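Long-range contact in beta-1,4-mannanase (Caldicellulosiruptor saccharolyticus, PDB 1PMH), which probably hydrolyses beta-1,4-mannan and binds mannohexaose through its family 27 carbohydrate-binding module: residues S84-M89 and N177-P182. Numbering follows the deposited sequence.
Sequences SVEFEM and NVRIRP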
loop_
_atom_site.group_PDB
_atom_site.type_symbol
_atom_site.label_atom_id
_atom_site.label_comp_id
_atom_site.label_asym_id
_atom_site.label_seq_id
_atom_site.Cartn_x
_atom_site.Cartn_y
_atom_site.Cartn_z
ATOM N N SER A 84 -10.826 9.501 5.226
ATOM C CA SER A 84 -10.227 8.815 4.102
ATOM C C SER A 84 -8.870 8.235 4.462
ATOM O O SER A 84 -8.200 8.701 5.376
ATOM C CB SER A 84 -10.094 9.745 2.875
ATOM O OG SER A 84 -9.191 10.802 3.082
ATOM N N VAL A 85 -8.472 7.243 3.687
ATOM C CA VAL A 85 -7.086 6.724 3.639
ATOM C C VAL A 85 -6.591 6.911 2.213
ATOM O O VAL A 85 -7.223 6.448 1.285
ATOM C CB VAL A 85 -7.008 5.240 4.055
ATOM C CG1 VAL A 85 -5.567 4.746 3.875
ATOM C CG2 VAL A 85 -7.457 5.110 5.529
ATOM N N GLU A 86 -5.482 7.613 2.086
ATOM C CA GLU A 86 -4.881 7.951 0.822
ATOM C C GLU A 86 -3.518 7.286 0.704
ATOM O O GLU A 86 -2.850 7.042 1.717
ATOM C CB GLU A 86 -4.691 9.471 0.757
ATOM C CG GLU A 86 -4.253 9.989 -0.593
ATOM C CD GLU A 86 -4.329 11.490 -0.641
ATOM O OE1 GLU A 86 -5.290 12.041 -0.025
ATOM O OE2 GLU A 86 -3.491 12.090 -1.358
ATOM N N PHE A 87 -3.070 6.969 -0.495
ATOM C CA PHE A 87 -1.766 6.348 -0.706
ATOM C C PHE A 87 -1.314 6.580 -2.131
ATOM O O PHE A 87 -2.134 6.867 -3.021
ATOM C CB PHE A 87 -1.838 4.846 -0.409
ATOM C CG PHE A 87 -2.705 4.116 -1.389
ATOM C CD1 PHE A 87 -2.156 3.630 -2.580
ATOM C CD2 PHE A 87 -4.072 4.040 -1.201
ATOM C CE1 PHE A 87 -2.958 3.113 -3.553
ATOM C CE2 PHE A 87 -4.884 3.485 -2.206
ATOM C CZ PHE A 87 -4.316 3.015 -3.354
ATOM N N GLU A 88 -0.002 6.405 -2.343
ATOM C CA GLU A 88 0.591 6.360 -3.668
ATOM C C GLU A 88 1.328 5.033 -3.792
ATOM O O GLU A 88 2.068 4.634 -2.904
ATOM C CB GLU A 88 1.582 7.528 -3.868
ATOM C CG GLU A 88 0.940 8.907 -3.785
ATOM C CD GLU A 88 1.908 10.062 -3.986
ATOM O OE1 GLU A 88 2.426 10.161 -5.100
ATOM O OE2 GLU A 88 2.067 10.900 -3.065
HETATM N N MSE A 89 1.165 4.425 -4.954
HETATM C CA MSE A 89 1.773 3.141 -5.284
HETATM C C MSE A 89 2.500 3.276 -6.596
HETATM O O MSE A 89 1.971 3.876 -7.530
HETATM C CB MSE A 89 0.649 2.130 -5.356
HETATM C CG MSE A 89 1.065 0.763 -5.666
HETATM SE SE MSE A 89 -0.488 -0.405 -5.907
HETATM C CE MSE A 89 -1.280 -0.147 -4.442
ATOM N N ASN A 177 3.558 7.922 1.061
ATOM C CA ASN A 177 2.524 8.912 1.384
ATOM C C ASN A 177 1.193 8.257 1.717
ATOM O O ASN A 177 0.129 8.644 1.213
ATOM C CB ASN A 177 2.414 9.929 0.267
ATOM C CG ASN A 177 3.681 10.745 0.138
ATOM O OD1 ASN A 177 4.383 10.982 1.123
ATOM N ND2 ASN A 177 3.994 11.182 -1.053
ATOM N N VAL A 178 1.283 7.290 2.625
ATOM C CA VAL A 178 0.056 6.678 3.147
ATOM C C VAL A 178 -0.433 7.602 4.247
ATOM O O VAL A 178 0.275 7.829 5.202
ATOM C CB VAL A 178 0.360 5.269 3.666
ATOM C CG1 VAL A 178 -0.888 4.693 4.338
ATOM C CG2 VAL A 178 0.878 4.371 2.518
ATOM N N ARG A 179 -1.642 8.132 4.092
ATOM C CA ARG A 179 -2.161 9.129 5.005
ATOM C C ARG A 179 -3.563 8.755 5.454
ATOM O O ARG A 179 -4.419 8.365 4.645
ATOM C CB ARG A 179 -2.203 10.525 4.363
ATOM C CG ARG A 179 -0.817 11.016 3.977
ATOM C CD ARG A 179 -0.798 12.470 3.659
ATOM N NE ARG A 179 -1.417 12.639 2.355
ATOM C CZ ARG A 179 -1.632 13.842 1.828
ATOM N NH1 ARG A 179 -1.391 14.938 2.530
ATOM N NH2 ARG A 179 -2.159 13.924 0.615
ATOM N N ILE A 180 -3.833 8.897 6.757
ATOM C CA ILE A 180 -5.177 8.777 7.330
ATOM C C ILE A 180 -5.591 10.214 7.604
ATOM O O ILE A 180 -4.940 10.917 8.386
ATOM C CB ILE A 180 -5.147 7.881 8.575
ATOM C CG1 ILE A 180 -4.554 6.490 8.269
ATOM C CG2 ILE A 180 -6.540 7.878 9.240
ATOM C CD1 ILE A 180 -4.321 5.717 9.570
ATOM N N ARG A 181 -6.642 10.650 6.900
ATOM C CA ARG A 181 -6.891 12.071 6.679
ATOM C C ARG A 181 -8.310 12.453 7.091
ATOM O O ARG A 181 -9.233 11.685 6.855
ATOM C CB ARG A 181 -6.708 12.469 5.207
ATOM C CG ARG A 181 -5.370 12.134 4.609
ATOM C CD ARG A 181 -5.209 12.656 3.197
ATOM N NE ARG A 181 -4.949 14.092 3.219
ATOM C CZ ARG A 181 -5.128 14.947 2.217
ATOM N NH1 ARG A 181 -5.616 14.534 1.072
ATOM N NH2 ARG A 181 -4.912 16.241 2.410
ATOM N N PRO A 182 -8.493 13.659 7.603
ATOM C CA PRO A 182 -9.863 14.199 7.731
ATOM C C PRO A 182 -10.551 14.535 6.411
ATOM O O PRO A 182 -11.787 14.657 6.319
ATOM C CB PRO A 182 -9.670 15.429 8.614
ATOM C CG PRO A 182 -8.238 15.896 8.308
ATOM C CD PRO A 182 -7.482 14.594 8.128
#
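Ser84 and Glu86 each exchange two backbone hydrogen bonds with Arg181 and Arg179 respectively, pairing strands whose directions differ by 172° and are antiparallel. The Glu86 pair is the more even: Glu86 N to Arg179 O and Arg179 N to Glu86 O both measure 2.9 Å. Between these pairs, Val85 and Ile180 form the non-hydrogen-bonded pair.

On its own face, Glu86 forms salt bridges to two arginines. Its CG stands anti to the backbone N (chi1 -172°) and the chain runs on extended, bringing both oxygens to the guanidinium groups. Glu86 OE1 takes Arg181 NH1 at 2.7 Å on its syn side, whereas Glu86 OE2 meets Arg179 NH2 at 3.0 Å from well above the carboxylate plane, although this oxygen lies close to the guanidinium plane of Arg179. The guanidinium groups lie face to face, with Arg181 NE 3.6 Å above the plane of the Arg179 group, over its centre; the shared carboxylate would offset their like charges. His141, on the neighbouring strand 135-145, also hydrogen-bonds Glu86 OE2. A glutamine here would probably leave the two arginines without their shared negative charge and weaken both links.

The pairing lies within one sheet of the jellyroll beta-sandwich, where strand 84-92 runs between strands 135-145 and 172-181. The other face turns to the sandwich interior: Val178 CG2 packs 4.0 Å from Phe87 CB, Val85 and Phe87 touch Val107, and Val178 touches Leu158 and Phe160 of the opposing sheet.

Towards the calcium site, Glu88 and Asn177 lie side by side. In one of two Glu88 conformers, Asn177 ND2 donates to Glu88 OE2 at 2.8 Å along a nearly straight line (166°), reaching it from above the carboxylate plane, while Asn177 also touches the calcium-site residues Asp10 and Asn44.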